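Long-range contacts in glycerophosphoryl diester phosphodiesterase (Parabacteroides distasonis, PDB 3MZ2), which probably hydrolyses glycerophosphodiesters to an alcohol and glycerol 3-phosphate: residues 43-48 against 115-120; 12-17 against 286-291; 206-211 against 230-235. All coordinates share one frame; numbering follows the deposited sequence.

Contact 1: 43-48 against 115-120; sequences KGYPEN and TNYRIP
Pro46 meets Thr115 and Tyr117 where two loops of a TIM-barrel phosphodiesterase run side by side: segment 43-48 follows strand 33-36, and segment 115-120 precedes helix 122-129. Pro46 opens the Pro-Glu-Asn sequence familiar in this family.

The apolar part centres on the Pro46 ring. CG of Pro46 and CG2 of Thr115 point at each other, 3.7 Å apart, while CD of Pro46 lies in the plane of the Tyr117 ring and touches its edge at CD2, also 3.7 Å. Tyr117 CG stands beside its own backbone N, anti to the carbonyl carbon (chi1 -52°), which brings that edge over to Pro46 and Gly44.

Polar links are indirect. One water, 2.8 Å from Gly44 O and donating to it, also hydrogen-bonds at 2.8 Å to Tyr117 OH, bridging the loops; it sits over one face of Tyr45. Within 115-120, Tyr117 N donates to Thr115 OG1 (3.0 Å, 162°), an ST turn that fixes the threonine hydroxyl, which also bonds to Leu107 O. Beyond the interface, Glu47 OE2 forms salt bridges with Arg38, Arg41 and Arg86, and Asn48 ND2 bonds to Asp67.

Carbonyl oxygens make the remaining approaches: Gly44 O lies near the plane of the Tyr117 ring, 3.3 Å from CE2, and Asn48 O comes to 3.2 Å from CD of Pro120.

Contact 2: 12-17 against 286-291; sequences LQISNV and GKFFST
Leu12 and Phe289 form an antiparallel, non-hydrogen-bonded pair with their CA atoms 4.7 Å apart. Beside it, Gln13 N donates to Phe288 O (2.7 Å, 155°) from above the carbonyl plane. The same oxygen takes a CA-H...O contact from Leu12 CA at 3.2 Å.

The side chains of Leu12 and Phe289 lie alongside each other and point the same way, CD2 of the leucine reaching CE2 of the ring at 3.6 Å. Leu12 CG sits beside its own backbone N (chi1 -52°), and with CD1 extended it is the CD2 branch that turns to the ring. Phe288 turns elsewhere: Gln13 O lies in its ring plane, 3.5 Å from CD1, and the Ile14 side chain crosses that of Phe288 at about a right angle, CG1 coming to 4.2 Å from CD1. Lys287 CG rests over one face of this ring, and Phe23 of helix 17-23 packs edge-to-face with it. Gln13 places its CG 3.5 Å from CB of Ser290, a contact of aliphatic carbons at the exposed margin.

Backbone bonding of Ser290 with Thr11 continues the pairing, giving a short two-stranded antiparallel ribbon, separate from the barrel sheet, that ties the beginning of the chain to its end.

Contact 3: 206-211 against 230-235; sequences MAYVGP and MCMIST
The Tyr208 ring has Gly210 N over one face, 3.4 Å above its plane and offset toward the rim, and Ser234 N in its plane at the edge. Ser234 CB also touches CE1, at 3.5 Å, from an oblique direction. Phe185 of the adjoining strand packs edge-to-face with the same ring. A trans first torsion (chi1 170°) swings Tyr208 CG away from its own N and carries the ring along 230-235 toward Ser234, whose OG is bonded to Glu264 of strand 262-265.

The strands are parallel and twisted, the axes of segments 206-210 and 231-234 diverging by 40°. Four backbone bonds join them. Ala207 N donates to Met230 O at 2.9 Å, and Met232 N to Ala207 O at 2.8 Å; Val209 N then returns to Met232 O, almost straight at 171°, and Ser234 N reaches Gly210 O at 3.0 Å. Val209 N meets the Met232 carbonyl in its plane, whereas Ser234 N is tilted from that of Gly210.

Tyr208 and Met232 project to one face, Ala207, Cys231 and Ile233 to the other. Met206 and Met232, both selenomethionine, meet with SE of Met206 3.9 Å from CB of Met232. Val209 divides its branches, CG1 meeting Cys231 CB at 4.0 Å and CG2 meeting Ile233 CD1 at 3.8 Å.

These are the two parallel strands of a beta-alpha-beta unit of the barrel, linked by helix 215-226, which covers Ala207, Val209 and Cys231 through Leu224; helix 245-257 packs on Ile233 through Ile255, and strands 182-185 and 262-265 continue the sheet to either side.

Contact 3 belongs to the barrel sheet itself, whereas contacts 1 and 2 are made by segments outside it. Contact 2 pairs residues near the two ends of the chain, and both other contacts fall between its segments in sequence; contact 1 is completed before contact 3 begins. The centres of contacts 1 and 3 are 26 Å apart, on opposite sides of the chain's centre, and the centre of contact 2 lies 27 Å from that of contact 1 and 21 Å from that of contact 3. None touches another; the nearest atoms of contacts 2 and 3 are about 8 Å apart. A parallel barrel thus carries both an interloop contact after its strand 33-36 and a separate ribbon joining the termini.

Contact 1: 43-48 against 115-120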
loop_
_atom_site.group_PDB
_atom_site.type_symbol
_atom_site.label_atom_id
_atom_site.label_comp_id
_atom_site.label_asym_id
_atom_site.label_seq_id
_atom_site.Cartn_x
_atom_site.Cartn_y
_atom_site.Cartn_z
ATOM N N LYS A 43 15.352 8.684 21.238
ATOM C CA LYS A 43 14.882 9.567 22.294
ATOM C C LYS A 43 15.074 11.028 21.892
ATOM O O LYS A 43 16.193 11.457 21.569
ATOM C CB LYS A 43 15.591 9.297 23.638
ATOM C CG LYS A 43 15.057 10.209 24.719
ATOM N N GLY A 44 13.983 11.785 21.878
ATOM C CA GLY A 44 14.007 13.154 21.370
ATOM C C GLY A 44 14.018 13.371 19.854
ATOM O O GLY A 44 14.065 14.519 19.400
ATOM N N TYR A 45 13.986 12.282 19.082
ATOM C CA TYR A 45 14.139 12.325 17.622
ATOM C C TYR A 45 13.054 11.477 16.959
ATOM O O TYR A 45 13.199 10.285 16.728
ATOM C CB TYR A 45 15.571 11.911 17.221
ATOM C CG TYR A 45 16.571 12.949 17.672
ATOM C CD1 TYR A 45 16.586 14.178 17.070
ATOM C CD2 TYR A 45 17.438 12.729 18.747
ATOM C CE1 TYR A 45 17.447 15.152 17.442
ATOM C CE2 TYR A 45 18.308 13.751 19.158
ATOM C CZ TYR A 45 18.300 14.953 18.470
ATOM O OH TYR A 45 19.114 16.030 18.770
ATOM N N PRO A 46 11.932 12.121 16.616
ATOM C CA PRO A 46 10.864 11.412 15.943
ATOM C C PRO A 46 11.166 10.925 14.511
ATOM O O PRO A 46 12.002 11.493 13.800
ATOM C CB PRO A 46 9.748 12.462 15.896
ATOM C CG PRO A 46 10.118 13.504 16.916
ATOM C CD PRO A 46 11.592 13.528 16.893
ATOM N N GLU A 47 10.477 9.875 14.103
ATOM C CA GLU A 47 10.374 9.447 12.687
ATOM C C GLU A 47 9.996 10.598 11.807
ATOM O O GLU A 47 9.241 11.472 12.257
ATOM C CB GLU A 47 9.189 8.492 12.533
ATOM C CG GLU A 47 9.409 7.175 13.040
ATOM C CD GLU A 47 8.178 6.290 12.950
ATOM O OE1 GLU A 47 7.190 6.547 12.178
ATOM O OE2 GLU A 47 8.254 5.265 13.643
ATOM N N ASN A 48 10.477 10.570 10.562
ATOM C CA ASN A 48 10.026 11.518 9.525
ATOM C C ASN A 48 10.075 12.971 10.016
ATOM O O ASN A 48 9.122 13.743 9.856
ATOM C CB ASN A 48 8.622 11.132 9.025
ATOM C CG ASN A 48 8.639 9.957 8.071
ATOM O OD1 ASN A 48 9.249 10.019 7.000
ATOM N ND2 ASN A 48 7.930 8.876 8.428
ATOM N N THR A 115 7.812 16.183 21.406
ATOM C CA THR A 115 8.912 17.105 21.122
ATOM C C THR A 115 8.290 18.441 20.728
ATOM O O THR A 115 7.065 18.586 20.743
ATOM C CB THR A 115 9.789 16.591 19.990
ATOM O OG1 THR A 115 9.047 16.678 18.757
ATOM C CG2 THR A 115 10.250 15.134 20.262
ATOM N N ASN A 116 9.126 19.409 20.370
ATOM C CA ASN A 116 8.636 20.633 19.749
ATOM C C ASN A 116 8.895 20.653 18.243
ATOM O O ASN A 116 8.992 21.714 17.644
ATOM C CB ASN A 116 9.260 21.876 20.390
ATOM C CG ASN A 116 8.446 23.130 20.138
ATOM O OD1 ASN A 116 7.216 23.087 20.081
ATOM N ND2 ASN A 116 9.126 24.257 20.002
ATOM N N TYR A 117 9.036 19.472 17.644
ATOM C CA TYR A 117 9.252 19.368 16.207
ATOM C C TYR A 117 7.909 19.149 15.507
ATOM O O TYR A 117 6.983 18.568 16.074
ATOM C CB TYR A 117 10.240 18.234 15.888
ATOM C CG TYR A 117 11.545 18.333 16.681
ATOM C CD1 TYR A 117 12.093 19.603 17.021
ATOM C CD2 TYR A 117 12.210 17.202 17.126
ATOM C CE1 TYR A 117 13.269 19.707 17.745
ATOM C CE2 TYR A 117 13.408 17.306 17.859
ATOM C CZ TYR A 117 13.918 18.542 18.152
ATOM O OH TYR A 117 15.087 18.657 18.878
ATOM N N ARG A 118 7.830 19.632 14.279
ATOM C CA ARG A 118 6.607 19.598 13.480
ATOM C C ARG A 118 6.726 18.653 12.293
ATOM O O ARG A 118 7.822 18.333 11.866
ATOM C CB ARG A 118 6.347 20.989 12.909
ATOM C CG ARG A 118 6.164 22.096 13.948
ATOM C CD ARG A 118 5.950 23.455 13.250
ATOM N N ILE A 119 5.580 18.207 11.791
ATOM C CA ILE A 119 5.496 17.434 10.568
ATOM C C ILE A 119 6.073 18.276 9.423
ATOM O O ILE A 119 5.598 19.379 9.192
ATOM C CB ILE A 119 4.038 17.012 10.244
ATOM C CG1 ILE A 119 3.489 16.145 11.375
ATOM C CG2 ILE A 119 3.938 16.285 8.860
ATOM C CD1 ILE A 119 1.966 16.045 11.356
ATOM N N PRO A 120 7.086 17.741 8.718
ATOM C CA PRO A 120 7.713 18.499 7.616
ATOM C C PRO A 120 7.056 18.209 6.275
ATOM O O PRO A 120 6.448 17.158 6.096
ATOM C CB PRO A 120 9.123 17.943 7.568
ATOM C CG PRO A 120 8.971 16.524 7.963
ATOM C CD PRO A 120 7.853 16.507 9.009
HETATM O O HOH W 1 15.413 16.558 20.694
#

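Contact 2: 12-17 against 286-291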
loop_
_atom_site.group_PDB
_atom_site.type_symbol
_atom_site.label_atom_id
_atom_site.label_comp_id
_atom_site.label_asym_id
_atom_site.label_seq_id
_atom_site.Cartn_x
_atom_site.Cartn_y
_atom_site.Cartn_z
ATOM N N LEU A 12 27.015 12.954 1.779
ATOM C CA LEU A 12 27.366 12.301 0.537
ATOM C C LEU A 12 27.621 13.354 -0.564
ATOM O O LEU A 12 26.966 14.407 -0.603
ATOM C CB LEU A 12 26.259 11.354 0.113
ATOM C CG LEU A 12 25.763 10.320 1.122
ATOM C CD1 LEU A 12 24.564 9.522 0.541
ATOM C CD2 LEU A 12 26.900 9.375 1.558
ATOM N N GLN A 13 28.543 13.054 -1.454
ATOM C CA GLN A 13 28.962 13.966 -2.514
ATOM C C GLN A 13 28.613 13.390 -3.872
ATOM O O GLN A 13 29.403 12.661 -4.474
ATOM C CB GLN A 13 30.450 14.262 -2.366
ATOM C CG GLN A 13 30.715 14.889 -0.986
ATOM C CD GLN A 13 30.171 16.315 -0.891
ATOM O OE1 GLN A 13 29.028 16.572 -0.429
ATOM N NE2 GLN A 13 30.970 17.250 -1.366
ATOM N N ILE A 14 27.390 13.690 -4.312
ATOM C CA ILE A 14 26.776 13.110 -5.500
ATOM C C ILE A 14 26.235 14.286 -6.290
ATOM O O ILE A 14 25.232 14.882 -5.916
ATOM C CB ILE A 14 25.687 12.084 -5.087
ATOM C CG1 ILE A 14 26.341 10.869 -4.386
ATOM C CG2 ILE A 14 24.891 11.626 -6.301
ATOM C CD1 ILE A 14 25.407 9.920 -3.750
ATOM N N SER A 15 26.921 14.664 -7.362
ATOM C CA SER A 15 26.587 15.915 -8.054
ATOM C C SER A 15 25.556 15.742 -9.156
ATOM O O SER A 15 25.004 16.731 -9.611
ATOM C CB SER A 15 27.802 16.577 -8.724
ATOM O OG SER A 15 28.939 16.661 -7.896
ATOM N N ASN A 16 25.329 14.517 -9.616
ATOM C CA ASN A 16 24.449 14.296 -10.766
ATOM C C ASN A 16 24.045 12.831 -10.823
ATOM O O ASN A 16 24.502 12.067 -10.013
ATOM C CB ASN A 16 25.152 14.754 -12.066
ATOM C CG ASN A 16 26.512 14.078 -12.262
ATOM O OD1 ASN A 16 26.660 12.897 -11.987
ATOM N ND2 ASN A 16 27.516 14.842 -12.702
ATOM N N VAL A 17 23.187 12.457 -11.770
ATOM C CA VAL A 17 22.705 11.087 -11.879
ATOM C C VAL A 17 23.848 10.083 -12.150
ATOM O O VAL A 17 23.850 9.008 -11.570
ATOM C CB VAL A 17 21.608 10.915 -12.926
ATOM C CG1 VAL A 17 21.292 9.414 -13.126
ATOM C CG2 VAL A 17 20.327 11.658 -12.482
ATOM N N GLY A 286 35.312 5.914 -1.436
ATOM C CA GLY A 286 35.686 6.955 -0.450
ATOM C C GLY A 286 35.386 8.365 -0.927
ATOM O O GLY A 286 35.052 9.249 -0.128
ATOM N N LYS A 287 35.487 8.573 -2.232
ATOM C CA LYS A 287 35.286 9.902 -2.815
ATOM C C LYS A 287 33.876 10.474 -2.640
ATOM O O LYS A 287 33.664 11.671 -2.782
ATOM C CB LYS A 287 35.604 9.839 -4.304
ATOM C CG LYS A 287 34.720 8.896 -5.099
ATOM C CD LYS A 287 35.115 8.982 -6.549
ATOM C CE LYS A 287 34.257 8.132 -7.442
ATOM N NZ LYS A 287 34.724 8.209 -8.866
ATOM N N PHE A 288 32.903 9.610 -2.364
ATOM C CA PHE A 288 31.525 10.029 -2.225
ATOM C C PHE A 288 31.144 10.563 -0.840
ATOM O O PHE A 288 29.956 10.863 -0.621
ATOM C CB PHE A 288 30.581 8.861 -2.600
ATOM C CG PHE A 288 30.655 8.465 -4.060
ATOM C CD1 PHE A 288 30.191 9.325 -5.035
ATOM C CD2 PHE A 288 31.184 7.248 -4.442
ATOM C CE1 PHE A 288 30.272 8.992 -6.376
ATOM C CE2 PHE A 288 31.264 6.895 -5.822
ATOM C CZ PHE A 288 30.781 7.750 -6.759
ATOM N N PHE A 289 32.092 10.608 0.076
ATOM C CA PHE A 289 31.815 10.974 1.454
ATOM C C PHE A 289 32.587 12.211 1.841
ATOM O O PHE A 289 33.791 12.331 1.562
ATOM C CB PHE A 289 32.216 9.827 2.383
ATOM C CG PHE A 289 31.412 8.587 2.195
ATOM C CD1 PHE A 289 31.784 7.642 1.243
ATOM C CD2 PHE A 289 30.270 8.380 2.930
ATOM C CE1 PHE A 289 31.048 6.497 1.045
ATOM C CE2 PHE A 289 29.530 7.222 2.741
ATOM C CZ PHE A 289 29.923 6.287 1.800
ATOM N N SER A 290 31.924 13.108 2.552
ATOM C CA SER A 290 32.548 14.343 3.027
ATOM C C SER A 290 31.839 14.826 4.291
ATOM O O SER A 290 31.097 14.068 4.920
ATOM C CB SER A 290 32.524 15.422 1.932
ATOM O OG SER A 290 33.372 16.512 2.266
ATOM N N THR A 291 32.097 16.075 4.680
ATOM C CA THR A 291 31.466 16.673 5.846
ATOM C C THR A 291 31.088 18.114 5.529
ATOM O O THR A 291 31.678 18.755 4.670
ATOM C CB THR A 291 32.369 16.673 7.108
ATOM O OG1 THR A 291 33.543 17.410 6.848
ATOM C CG2 THR A 291 32.762 15.265 7.528
#

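Contact 3: 206-211 against 230-235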
loop_
_atom_site.group_PDB
_atom_site.type_symbol
_atom_site.label_atom_id
_atom_site.label_comp_id
_atom_site.label_asym_id
_atom_site.label_seq_id
_atom_site.Cartn_x
_atom_site.Cartn_y
_atom_site.Cartn_z
HETATM N N MSE A 206 19.130 -0.166 -6.803
HETATM C CA MSE A 206 19.668 -0.683 -5.536
HETATM C C MSE A 206 18.579 -1.609 -5.016
HETATM O O MSE A 206 17.403 -1.272 -5.138
HETATM C CB MSE A 206 19.972 0.467 -4.561
HETATM C CG MSE A 206 20.541 0.026 -3.204
HETATM SE SE MSE A 206 19.058 -0.305 -1.912
HETATM C CE MSE A 206 18.765 1.602 -1.541
ATOM N N ALA A 207 18.962 -2.761 -4.452
ATOM C CA ALA A 207 17.968 -3.772 -4.119
ATOM C C ALA A 207 17.723 -3.970 -2.645
ATOM O O ALA A 207 18.677 -4.189 -1.909
ATOM C CB ALA A 207 18.349 -5.116 -4.766
ATOM N N TYR A 208 16.448 -3.946 -2.277
ATOM C CA TYR A 208 15.983 -4.332 -0.977
ATOM C C TYR A 208 15.712 -5.832 -1.048
ATOM O O TYR A 208 14.909 -6.275 -1.896
ATOM C CB TYR A 208 14.719 -3.550 -0.598
ATOM C CG TYR A 208 14.063 -4.086 0.654
ATOM C CD1 TYR A 208 14.772 -4.153 1.847
ATOM C CD2 TYR A 208 12.785 -4.590 0.634
ATOM C CE1 TYR A 208 14.225 -4.684 2.989
ATOM C CE2 TYR A 208 12.196 -5.106 1.805
ATOM C CZ TYR A 208 12.950 -5.136 2.977
ATOM O OH TYR A 208 12.439 -5.660 4.160
ATOM N N VAL A 209 16.465 -6.621 -0.268
ATOM C CA VAL A 209 16.338 -8.072 -0.316
ATOM C C VAL A 209 15.609 -8.669 0.893
ATOM O O VAL A 209 15.558 -9.873 1.026
ATOM C CB VAL A 209 17.699 -8.781 -0.516
ATOM C CG1 VAL A 209 18.398 -8.338 -1.891
ATOM C CG2 VAL A 209 18.682 -8.523 0.681
ATOM N N GLY A 210 15.089 -7.824 1.801
ATOM C CA GLY A 210 14.228 -8.340 2.867
ATOM C C GLY A 210 14.752 -8.027 4.253
ATOM O O GLY A 210 15.721 -7.253 4.406
ATOM N N PRO A 211 14.121 -8.615 5.259
ATOM C CA PRO A 211 14.414 -8.309 6.647
ATOM C C PRO A 211 15.372 -9.278 7.291
ATOM O O PRO A 211 15.727 -9.078 8.450
ATOM C CB PRO A 211 13.033 -8.363 7.303
ATOM C CG PRO A 211 12.352 -9.439 6.559
ATOM C CD PRO A 211 12.791 -9.258 5.126
HETATM N N MSE A 230 23.968 -3.337 -5.463
HETATM C CA MSE A 230 24.104 -3.384 -4.008
HETATM C C MSE A 230 22.808 -3.815 -3.357
HETATM O O MSE A 230 21.736 -3.446 -3.840
HETATM C CB MSE A 230 24.487 -2.027 -3.450
HETATM C CG MSE A 230 25.895 -1.738 -3.834
HETATM SE SE MSE A 230 26.654 -0.034 -3.369
HETATM C CE MSE A 230 27.112 -0.366 -1.502
ATOM N N CYS A 231 22.941 -4.541 -2.249
ATOM C CA CYS A 231 21.827 -5.197 -1.567
ATOM C C CYS A 231 21.659 -4.725 -0.112
ATOM O O CYS A 231 22.634 -4.604 0.660
ATOM C CB CYS A 231 22.014 -6.740 -1.658
ATOM S SG CYS A 231 22.050 -7.358 -3.336
HETATM N N MSE A 232 20.407 -4.499 0.217
HETATM C CA MSE A 232 20.039 -3.907 1.491
HETATM C C MSE A 232 19.152 -4.855 2.271
HETATM O O MSE A 232 18.152 -5.350 1.754
HETATM C CB MSE A 232 19.266 -2.626 1.260
HETATM C CG MSE A 232 19.054 -1.818 2.535
HETATM SE SE MSE A 232 18.190 -0.157 2.097
HETATM C CE MSE A 232 16.321 -0.660 2.318
ATOM N N ILE A 233 19.514 -5.059 3.530
ATOM C CA ILE A 233 18.630 -5.659 4.539
ATOM C C ILE A 233 18.006 -4.587 5.412
ATOM O O ILE A 233 18.671 -3.662 5.834
ATOM C CB ILE A 233 19.444 -6.638 5.467
ATOM C CG1 ILE A 233 19.870 -7.892 4.688
ATOM C CG2 ILE A 233 18.713 -6.953 6.741
ATOM C CD1 ILE A 233 18.711 -8.877 4.418
ATOM N N SER A 234 16.707 -4.725 5.701
ATOM C CA SER A 234 16.054 -3.839 6.636
ATOM C C SER A 234 15.947 -4.579 7.944
ATOM O O SER A 234 15.325 -5.648 8.011
ATOM C CB SER A 234 14.661 -3.471 6.212
ATOM O OG SER A 234 14.069 -2.660 7.243
ATOM N N THR A 235 16.551 -4.003 8.978
ATOM C CA THR A 235 16.509 -4.539 10.321
ATOM C C THR A 235 15.314 -4.003 11.134
ATOM O O THR A 235 15.118 -4.384 12.295
ATOM C CB THR A 235 17.822 -4.266 11.072
ATOM O OG1 THR A 235 18.116 -2.877 11.074
ATOM C CG2 THR A 235 18.986 -5.058 10.415
#